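Local coordinates for RedY-like protein (Hahella chejuensis, PDB 2JDJ), which probably takes part in the biosynthesis of the red pigment prodigiosin, as a member of the dimeric alpha-beta barrel family, at residues Thr62-Ala65 with Ala66-Ala69; Phe21-Gln24 with Asn25-Ala29; Ala49-Pro52 with Tyr53-Val56. All blocks are in the same frame, centred on the assembly; numbering follows the deposited sequence.

All three contacts are local, each made within one continuous run of chain. Contact 1 starts the short helix 64-71 at the surface, and its chemistry is polar: an N-cap bond and a salt bridge. Contact 2 lies within helix 16-30, partly buried between the sheet, helix 74-86 and the second subunit; there aromatic faces and a widened helical turn take over. Contact 3, also partly buried, shapes the loop that enters strand 55-61, where no direct hydrogen bond crosses and a water makes only a weak link. Contacts 2 and 3 both touch the second subunit, whereas contact 1 does not, and contacts 1 and 3 sit on opposite sides of the chain's centre.

Contact 1 (Thr62-Ala65 with Ala66-Ala69); sequences TDRA and AFDA
Asp63 is the N-cap of helix 64-71, and its carboxylate turns back to Ala66 to close the first turn. The capping bond runs from Ala66 N to Asp63 OD1 at 2.8 Å, with the amide lying above the carboxylate plane. A chi1 of 56° tucks CG between the backbone N and the carbonyl carbon, which points OD1 at the start of the helix. Carboxylate charge here would probably also suit the helix dipole.

Main-chain bonds continue the turn: Phe67 N reaches Asp63 O at 3.2 Å, and Asp68 N and Ala69 N bond to Arg64 O and Ala65 O, respectively.

Methyl meets hydroxyl in van der Waals contact at the edge of the turn, Ala66 CB 3.4 Å from Thr62 OG1. Phe67 directs its ring inward to Ile4 of strand 2-10, fastening this helix to the sheet of the dimeric alpha-beta barrel.

One ion pair spans a helical turn. The Arg64 chain bends at chi2 and chi3, and its guanidinium stands almost perpendicular (89°) to the Asp68 carboxylate. Arg64 NH2 forms a salt bridge to Glu92, while NH1 meets the syn lone pair of Asp68 OD1 at 2.9 Å, that oxygen lying close to the guanidinium plane.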
ATOM      1  N   THR A  62      -4.470  10.202  -8.563  1.00 31.15           N
ATOM      2  CA  THR A  62      -4.704  11.635  -8.406  1.00 32.34           C
ATOM      3  C   THR A  62      -5.976  11.845  -7.601  1.00 32.71           C
ATOM      4  O   THR A  62      -5.971  12.522  -6.562  1.00 33.58           O
ATOM      5  CB  THR A  62      -4.819  12.323  -9.777  1.00 32.46           C
ATOM      6  OG1 THR A  62      -5.739  11.588 -10.605  1.00 31.86           O
ATOM      7  CG2 THR A  62      -3.449  12.359 -10.455  1.00 32.14           C
ATOM      8  N   ASP A  63      -7.052  11.239  -8.076  1.00 33.06           N
ATOM      9  CA  ASP A  63      -8.294  11.135  -7.315  1.00 34.19           C
ATOM     10  C   ASP A  63      -9.113   9.999  -7.887  1.00 34.04           C
ATOM     11  O   ASP A  63      -8.908   9.590  -9.044  1.00 34.13           O
ATOM     12  CB  ASP A  63      -9.098  12.434  -7.362  1.00 34.83           C
ATOM     13  CG  ASP A  63      -9.400  12.868  -8.771  1.00 35.72           C
ATOM     14  OD1 ASP A  63     -10.336  12.307  -9.364  1.00 36.55           O
ATOM     15  OD2 ASP A  63      -8.686  13.759  -9.292  1.00 38.36           O
ATOM     16  N   ARG A  64     -10.038   9.503  -7.069  1.00 33.89           N
ATOM     17  CA  ARG A  64     -10.887   8.361  -7.413  1.00 34.02           C
ATOM     18  C   ARG A  64     -11.712   8.605  -8.661  1.00 33.62           C
ATOM     19  O   ARG A  64     -11.989   7.680  -9.435  1.00 33.25           O
ATOM     20  CB  ARG A  64     -11.819   8.009  -6.238  1.00 34.17           C
ATOM     21  CG  ARG A  64     -12.496   6.654  -6.353  1.00 34.70           C
ATOM     22  CD  ARG A  64     -11.480   5.542  -6.553  1.00 36.67           C
ATOM     23  NE  ARG A  64     -11.765   4.361  -5.735  1.00 38.99           N
ATOM     24  CZ  ARG A  64     -12.306   3.238  -6.190  1.00 39.17           C
ATOM     25  NH1 ARG A  64     -12.641   3.110  -7.471  1.00 38.62           N
ATOM     26  NH2 ARG A  64     -12.502   2.230  -5.353  1.00 41.35           N
ATOM     27  N   ALA A  65     -12.121   9.857  -8.844  1.00 33.64           N
ATOM     28  CA  ALA A  65     -12.894  10.248 -10.020  1.00 34.04           C
ATOM     29  C   ALA A  65     -12.108   9.971 -11.318  1.00 34.09           C
ATOM     30  O   ALA A  65     -12.631   9.363 -12.269  1.00 33.92           O
ATOM     31  CB  ALA A  65     -13.294  11.726  -9.908  1.00 34.00           C
ATOM     32  N   ALA A  66     -10.852  10.413 -11.343  1.00 34.30           N
ATOM     33  CA  ALA A  66      -9.973  10.206 -12.506  1.00 34.57           C
ATOM     34  C   ALA A  66      -9.731   8.709 -12.758  1.00 34.61           C
ATOM     35  O   ALA A  66      -9.805   8.246 -13.890  1.00 34.46           O
ATOM     36  CB  ALA A  66      -8.656  10.947 -12.316  1.00 34.17           C
ATOM     37  N   PHE A  67      -9.462   7.954 -11.689  1.00 35.26           N
ATOM     38  CA  PHE A  67      -9.263   6.493 -11.805  1.00 35.32           C
ATOM     39  C   PHE A  67     -10.481   5.766 -12.368  1.00 35.50           C
ATOM     40  O   PHE A  67     -10.354   4.908 -13.235  1.00 34.53           O
ATOM     41  CB  PHE A  67      -8.830   5.872 -10.477  1.00 35.03           C
ATOM     42  CG  PHE A  67      -8.452   4.411 -10.585  1.00 35.58           C
ATOM     43  CD1 PHE A  67      -7.360   4.013 -11.351  1.00 35.46           C
ATOM     44  CD2 PHE A  67      -9.196   3.432  -9.926  1.00 35.07           C
ATOM     45  CE1 PHE A  67      -7.004   2.659 -11.462  1.00 35.95           C
ATOM     46  CE2 PHE A  67      -8.852   2.077 -10.028  1.00 35.61           C
ATOM     47  CZ  PHE A  67      -7.752   1.690 -10.799  1.00 35.01           C
ATOM     48  N   ASP A  68     -11.663   6.129 -11.880  1.00 36.57           N
ATOM     49  CA  ASP A  68     -12.907   5.538 -12.351  1.00 37.83           C
ATOM     50  C   ASP A  68     -13.116   5.690 -13.859  1.00 38.24           C
ATOM     51  O   ASP A  68     -13.571   4.754 -14.524  1.00 38.31           O
ATOM     52  CB  ASP A  68     -14.090   6.121 -11.574  1.00 38.32           C
ATOM     53  CG  ASP A  68     -14.223   5.522 -10.183  1.00 40.15           C
ATOM     54  OD1 ASP A  68     -13.290   4.816  -9.717  1.00 40.94           O
ATOM     55  OD2 ASP A  68     -15.267   5.758  -9.546  1.00 43.24           O
ATOM     56  N   ALA A  69     -12.785   6.870 -14.386  1.00 38.97           N
ATOM     57  CA  ALA A  69     -12.806   7.115 -15.827  1.00 39.41           C
ATOM     58  C   ALA A  69     -11.811   6.205 -16.559  1.00 39.94           C
ATOM     59  O   ALA A  69     -12.156   5.590 -17.576  1.00 40.03           O
ATOM     60  CB  ALA A  69     -12.513   8.592 -16.121  1.00 39.46           C
TER

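Contact 2 (Phe21-Gln24 with Asn25-Ala29); sequences FWVQ and NVDYA. With IPA (isopropyl alcohol), chain F.
Asn25 gives two N-H groups to one acceptor, Phe21 O. Its backbone N and its side-chain ND2 each lie 2.9 Å from that oxygen, ND2 arriving in the carbonyl plane on a lone pair. The same amide spreads over one face of the Phe21 ring, their planes 27° apart.

Trp22 O is also shared, accepting from Val26 N and, straighter (N-H...O 166°), from Asp27 N. Tyr28 N bonds to Val23 O at 2.8 Å. The bonds of Asp27 and Tyr28 are i to i+5 and belong to a wider, pi-type turn of helix 16-30, which packs against the sheet of the dimeric alpha-beta barrel.

With CG anti to the backbone N (chi1 173°), the Trp22 indole lies across Asp27, whose CB sits 3.9 Å from the centroid of the six-membered ring in a CH-pi contact and whose OD2 lies 3.5 Å from Trp22 CZ3. Replacing Trp22 with an alanine would probably uncover Asp27 CB and open a gap beside Phe83 and Met86 of helix 74-86. Asp27 OD1 accepts at 2.6 Å from O2 of an isopropanol, probably from the crystallisation liquor.

Val23 CG1 rests on one face of the Tyr28 ring, while Tyr28 OH bonds to Val42 N and to Leu98 O of the second subunit.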
ATOM      1  N   PHE A  21       5.235 -12.279 -14.857  1.00 21.89           N
ATOM      2  CA  PHE A  21       5.747 -11.749 -16.116  1.00 22.52           C
ATOM      3  C   PHE A  21       4.751 -10.723 -16.688  1.00 22.76           C
ATOM      4  O   PHE A  21       5.152  -9.672 -17.205  1.00 23.74           O
ATOM      5  CB  PHE A  21       6.055 -12.861 -17.139  1.00 22.10           C
ATOM      6  CG  PHE A  21       6.627 -12.317 -18.423  1.00 22.04           C
ATOM      7  CD1 PHE A  21       8.012 -12.154 -18.569  1.00 21.92           C
ATOM      8  CD2 PHE A  21       5.781 -11.893 -19.453  1.00 21.27           C
ATOM      9  CE1 PHE A  21       8.550 -11.607 -19.742  1.00 19.70           C
ATOM     10  CE2 PHE A  21       6.309 -11.331 -20.613  1.00 19.51           C
ATOM     11  CZ  PHE A  21       7.693 -11.193 -20.754  1.00 19.25           C
ATOM     12  N   TRP A  22       3.458 -11.052 -16.604  1.00 22.82           N
ATOM     13  CA  TRP A  22       2.374 -10.179 -17.039  1.00 22.96           C
ATOM     14  C   TRP A  22       2.388  -8.882 -16.248  1.00 23.39           C
ATOM     15  O   TRP A  22       2.336  -7.790 -16.830  1.00 23.54           O
ATOM     16  CB  TRP A  22       1.017 -10.880 -16.933  1.00 22.78           C
ATOM     17  CG  TRP A  22      -0.137  -9.955 -17.212  1.00 23.36           C
ATOM     18  CD1 TRP A  22      -0.654  -9.620 -18.439  1.00 23.07           C
ATOM     19  CD2 TRP A  22      -0.902  -9.223 -16.241  1.00 24.01           C
ATOM     20  NE1 TRP A  22      -1.697  -8.722 -18.288  1.00 24.85           N
ATOM     21  CE2 TRP A  22      -1.872  -8.466 -16.950  1.00 25.02           C
ATOM     22  CE3 TRP A  22      -0.860  -9.129 -14.841  1.00 23.27           C
ATOM     23  CZ2 TRP A  22      -2.794  -7.620 -16.296  1.00 24.60           C
ATOM     24  CZ3 TRP A  22      -1.775  -8.292 -14.195  1.00 23.44           C
ATOM     25  CH2 TRP A  22      -2.729  -7.550 -14.926  1.00 22.22           C
ATOM     26  N   VAL A  23       2.497  -8.982 -14.926  1.00 23.21           N
ATOM     27  CA  VAL A  23       2.572  -7.766 -14.108  1.00 23.28           C
ATOM     28  C   VAL A  23       3.723  -6.864 -14.577  1.00 23.86           C
ATOM     29  O   VAL A  23       3.516  -5.701 -14.896  1.00 23.94           O
ATOM     30  CB  VAL A  23       2.709  -8.076 -12.597  1.00 22.74           C
ATOM     31  CG1 VAL A  23       3.129  -6.825 -11.824  1.00 21.80           C
ATOM     32  CG2 VAL A  23       1.408  -8.644 -12.064  1.00 21.95           C
ATOM     33  N   GLN A  24       4.933  -7.401 -14.621  1.00 25.03           N
ATOM     34  CA  GLN A  24       6.105  -6.559 -14.912  1.00 26.16           C
ATOM     35  C   GLN A  24       6.195  -6.030 -16.339  1.00 25.79           C
ATOM     36  O   GLN A  24       6.699  -4.945 -16.564  1.00 26.83           O
ATOM     37  CB  GLN A  24       7.381  -7.299 -14.550  1.00 26.79           C
ATOM     38  CG  GLN A  24       7.605  -7.358 -13.053  1.00 29.59           C
ATOM     39  CD  GLN A  24       8.872  -8.111 -12.686  1.00 34.14           C
ATOM     40  OE1 GLN A  24       8.841  -9.049 -11.884  1.00 36.54           O
ATOM     41  NE2 GLN A  24       9.987  -7.710 -13.279  1.00 34.83           N
ATOM     42  N   ASN A  25       5.702  -6.785 -17.305  1.00 26.07           N
ATOM     43  CA  ASN A  25       5.911  -6.429 -18.711  1.00 25.54           C
ATOM     44  C   ASN A  25       4.654  -6.006 -19.447  1.00 26.10           C
ATOM     45  O   ASN A  25       4.722  -5.553 -20.594  1.00 26.23           O
ATOM     46  CB  ASN A  25       6.605  -7.585 -19.425  1.00 25.56           C
ATOM     47  CG  ASN A  25       7.922  -7.936 -18.783  1.00 26.17           C
ATOM     48  OD1 ASN A  25       8.926  -7.284 -19.027  1.00 28.31           O
ATOM     49  ND2 ASN A  25       7.919  -8.957 -17.925  1.00 24.53           N
ATOM     50  N   VAL A  26       3.499  -6.159 -18.802  1.00 25.46           N
ATOM     51  CA  VAL A  26       2.244  -5.765 -19.419  1.00 25.37           C
ATOM     52  C   VAL A  26       1.508  -4.788 -18.502  1.00 26.01           C
ATOM     53  O   VAL A  26       1.142  -3.677 -18.919  1.00 25.70           O
ATOM     54  CB  VAL A  26       1.366  -6.974 -19.778  1.00 25.18           C
ATOM     55  CG1 VAL A  26       0.147  -6.533 -20.567  1.00 25.31           C
ATOM     56  CG2 VAL A  26       2.156  -7.993 -20.617  1.00 24.89           C
ATOM     57  N   ASP A  27       1.296  -5.195 -17.254  1.00 25.82           N
ATOM     58  CA  ASP A  27       0.535  -4.365 -16.322  1.00 26.23           C
ATOM     59  C   ASP A  27       1.276  -3.051 -16.054  1.00 25.65           C
ATOM     60  O   ASP A  27       0.721  -1.978 -16.279  1.00 25.54           O
ATOM     61  CB  ASP A  27       0.241  -5.153 -15.036  1.00 26.01           C
ATOM     62  CG  ASP A  27      -0.933  -4.595 -14.238  1.00 26.97           C
ATOM     63  OD1 ASP A  27      -1.709  -3.728 -14.719  1.00 27.50           O
ATOM     64  OD2 ASP A  27      -1.082  -5.061 -13.097  1.00 26.97           O
ATOM     65  N   TYR A  28       2.537  -3.132 -15.625  1.00 25.61           N
ATOM     66  CA  TYR A  28       3.342  -1.928 -15.379  1.00 25.76           C
ATOM     67  C   TYR A  28       3.489  -1.124 -16.664  1.00 26.19           C
ATOM     68  O   TYR A  28       3.452   0.091 -16.635  1.00 26.16           O
ATOM     69  CB  TYR A  28       4.764  -2.241 -14.896  1.00 25.13           C
ATOM     70  CG  TYR A  28       4.932  -2.794 -13.495  1.00 24.79           C
ATOM     71  CD1 TYR A  28       3.890  -2.756 -12.553  1.00 24.09           C
ATOM     72  CD2 TYR A  28       6.152  -3.332 -13.105  1.00 22.05           C
ATOM     73  CE1 TYR A  28       4.065  -3.262 -11.256  1.00 23.84           C
ATOM     74  CE2 TYR A  28       6.337  -3.839 -11.825  1.00 23.99           C
ATOM     75  CZ  TYR A  28       5.285  -3.803 -10.903  1.00 23.12           C
ATOM     76  OH  TYR A  28       5.478  -4.302  -9.638  1.00 22.96           O
ATOM     77  N   ALA A  29       3.671  -1.822 -17.786  1.00 27.32           N
ATOM     78  CA  ALA A  29       3.963  -1.171 -19.058  1.00 28.18           C
ATOM     79  C   ALA A  29       2.771  -0.373 -19.589  1.00 29.08           C
ATOM     80  O   ALA A  29       2.943   0.483 -20.457  1.00 29.56           O
ATOM     81  CB  ALA A  29       4.418  -2.211 -20.089  1.00 28.13           C
TER
HETATM   82  C1  IPA F1109      -2.759  -0.147 -13.395  1.00 36.98           C
HETATM   83  C2  IPA F1109      -3.879  -1.120 -13.061  1.00 37.82           C
HETATM   84  C3  IPA F1109      -4.345  -0.898 -11.632  1.00 37.38           C
HETATM   85  O2  IPA F1109      -3.398  -2.434 -13.197  1.00 38.01           O

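Contact 3 (Ala49-Pro52 with Tyr53-Val56); sequences ANAP and YHYV. With SO4 (sulfate ion), chain C.
Ala51 CB packs against the His54 imidazole, 3.6 Å from CE1, and this buried pair is the close-fitting part of the turn that leads into strand 55-61. The histidine is also held by a bond between ND1 and Ser46 O, and its chi1 of -52° swings the ring back over the loop, away from the strand ahead. Ala49 O lies in the ring plane at its CE1 edge, 3.7 Å off. At the strand's start His54 and Tyr55 both face Ile8, a classic beta bulge in the sheet of the dimeric alpha-beta barrel.

Ala49 and Pro52, by contrast, are exposed. Pro52 meets Tyr53 more loosely, its CG 4.2 Å from Tyr53 CD2, although the Tyr53 side chain packs on Lys7 of strand 2-10 and on Leu93 of the second subunit. Ala49 N donates an almost straight bond to O1 of a sulfate, 2.8 Å away and probably from the crystallisation liquor.

A water lies 2.7 Å from both Ala49 O and Ala51 O, within hydrogen-bonding distance, with a weak link to His54 NE2 at 3.3 Å. With no direct hydrogen bond across it, the contact is carried by methyl-imidazole packing and, weakly, by this water bridging to His54.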
ATOM      1  N   ALA A  49      -0.363 -22.647  -1.593  1.00 24.21           N
ATOM      2  CA  ALA A  49      -1.515 -22.891  -2.477  1.00 24.44           C
ATOM      3  C   ALA A  49      -2.816 -22.343  -1.896  1.00 25.12           C
ATOM      4  O   ALA A  49      -3.569 -21.659  -2.581  1.00 25.88           O
ATOM      5  CB  ALA A  49      -1.653 -24.386  -2.821  1.00 24.63           C
ATOM      6  N   ASN A  50      -3.070 -22.613  -0.622  1.00 25.27           N
ATOM      7  CA  ASN A  50      -4.351 -22.263  -0.023  1.00 25.64           C
ATOM      8  C   ASN A  50      -4.357 -20.924   0.730  1.00 24.86           C
ATOM      9  O   ASN A  50      -5.269 -20.666   1.531  1.00 24.78           O
ATOM     10  CB  ASN A  50      -4.852 -23.412   0.879  1.00 26.88           C
ATOM     11  CG  ASN A  50      -4.815 -24.771   0.178  1.00 30.71           C
ATOM     12  OD1 ASN A  50      -4.261 -25.749   0.708  1.00 34.82           O
ATOM     13  ND2 ASN A  50      -5.390 -24.838  -1.031  1.00 34.03           N
ATOM     14  N   ALA A  51      -3.375 -20.061   0.441  1.00 23.26           N
ATOM     15  CA  ALA A  51      -3.325 -18.711   1.016  1.00 22.72           C
ATOM     16  C   ALA A  51      -4.586 -17.911   0.640  1.00 22.48           C
ATOM     17  O   ALA A  51      -5.070 -17.982  -0.499  1.00 22.48           O
ATOM     18  CB  ALA A  51      -2.054 -17.969   0.550  1.00 22.18           C
ATOM     19  N   PRO A  52      -5.132 -17.146   1.591  1.00 21.90           N
ATOM     20  CA  PRO A  52      -6.247 -16.272   1.249  1.00 21.17           C
ATOM     21  C   PRO A  52      -5.891 -15.216   0.189  1.00 20.27           C
ATOM     22  O   PRO A  52      -6.779 -14.713  -0.487  1.00 18.98           O
ATOM     23  CB  PRO A  52      -6.595 -15.615   2.590  1.00 21.68           C
ATOM     24  CG  PRO A  52      -5.330 -15.735   3.395  1.00 22.49           C
ATOM     25  CD  PRO A  52      -4.780 -17.055   3.019  1.00 22.25           C
ATOM     26  N   TYR A  53      -4.607 -14.880   0.068  1.00 19.43           N
ATOM     27  CA  TYR A  53      -4.121 -14.017  -1.012  1.00 19.09           C
ATOM     28  C   TYR A  53      -2.634 -14.229  -1.207  1.00 18.86           C
ATOM     29  O   TYR A  53      -1.942 -14.599  -0.255  1.00 19.67           O
ATOM     30  CB  TYR A  53      -4.418 -12.537  -0.762  1.00 19.70           C
ATOM     31  CG  TYR A  53      -3.682 -11.934   0.420  1.00 18.37           C
ATOM     32  CD1 TYR A  53      -2.481 -11.227   0.249  1.00 17.89           C
ATOM     33  CD2 TYR A  53      -4.184 -12.076   1.700  1.00 18.90           C
ATOM     34  CE1 TYR A  53      -1.807 -10.668   1.365  1.00 18.71           C
ATOM     35  CE2 TYR A  53      -3.525 -11.539   2.800  1.00 19.05           C
ATOM     36  CZ  TYR A  53      -2.345 -10.837   2.627  1.00 19.70           C
ATOM     37  OH  TYR A  53      -1.720 -10.308   3.749  1.00 20.89           O
ATOM     38  N   HIS A  54      -2.154 -14.013  -2.437  1.00 17.99           N
ATOM     39  CA  HIS A  54      -0.739 -14.235  -2.796  1.00 16.80           C
ATOM     40  C   HIS A  54       0.016 -12.947  -3.039  1.00 16.69           C
ATOM     41  O   HIS A  54       1.233 -12.871  -2.808  1.00 16.35           O
ATOM     42  CB  HIS A  54      -0.649 -15.153  -4.029  1.00 16.73           C
ATOM     43  CG  HIS A  54      -1.444 -16.402  -3.859  1.00 15.11           C
ATOM     44  ND1 HIS A  54      -1.000 -17.463  -3.099  1.00 17.15           N
ATOM     45  CD2 HIS A  54      -2.696 -16.719  -4.257  1.00 12.74           C
ATOM     46  CE1 HIS A  54      -1.935 -18.392  -3.057  1.00 12.08           C
ATOM     47  NE2 HIS A  54      -2.971 -17.967  -3.760  1.00 17.23           N
ATOM     48  N   TYR A  55      -0.717 -11.931  -3.492  1.00 16.36           N
ATOM     49  CA  TYR A  55      -0.104 -10.669  -3.914  1.00 16.26           C
ATOM     50  C   TYR A  55      -0.859  -9.511  -3.341  1.00 16.43           C
ATOM     51  O   TYR A  55      -2.025  -9.637  -2.979  1.00 15.33           O
ATOM     52  CB  TYR A  55      -0.032 -10.545  -5.455  1.00 16.65           C
ATOM     53  CG  TYR A  55       0.884 -11.579  -6.080  1.00 16.47           C
ATOM     54  CD1 TYR A  55       2.252 -11.325  -6.257  1.00 16.57           C
ATOM     55  CD2 TYR A  55       0.386 -12.818  -6.468  1.00 16.66           C
ATOM     56  CE1 TYR A  55       3.093 -12.294  -6.819  1.00 16.31           C
ATOM     57  CE2 TYR A  55       1.224 -13.813  -7.027  1.00 17.09           C
ATOM     58  CZ  TYR A  55       2.561 -13.542  -7.190  1.00 17.25           C
ATOM     59  OH  TYR A  55       3.354 -14.513  -7.746  1.00 19.55           O
ATOM     60  N   VAL A  56      -0.163  -8.380  -3.239  1.00 16.77           N
ATOM     61  CA  VAL A  56      -0.789  -7.140  -2.872  1.00 18.73           C
ATOM     62  C   VAL A  56      -0.396  -6.109  -3.924  1.00 18.46           C
ATOM     63  O   VAL A  56       0.781  -6.020  -4.284  1.00 18.57           O
ATOM     64  CB  VAL A  56      -0.274  -6.624  -1.496  1.00 18.59           C
ATOM     65  CG1 VAL A  56      -0.974  -5.324  -1.171  1.00 20.00           C
ATOM     66  CG2 VAL A  56      -0.524  -7.650  -0.394  1.00 20.12           C
TER
HETATM   67  S   SO4 C1106       2.090 -25.056   0.381  1.00 44.55           S
HETATM   68  O1  SO4 C1106       1.528 -24.658  -0.914  1.00 43.59           O
HETATM   69  O2  SO4 C1106       2.218 -26.513   0.374  1.00 44.23           O
HETATM   70  O3  SO4 C1106       3.382 -24.385   0.614  1.00 42.99           O
HETATM   71  O4  SO4 C1106       1.197 -24.687   1.484  1.00 45.91           O
HETATM   72  O   HOH W   1      -5.473 -19.760  -2.451  1.00 23.23           O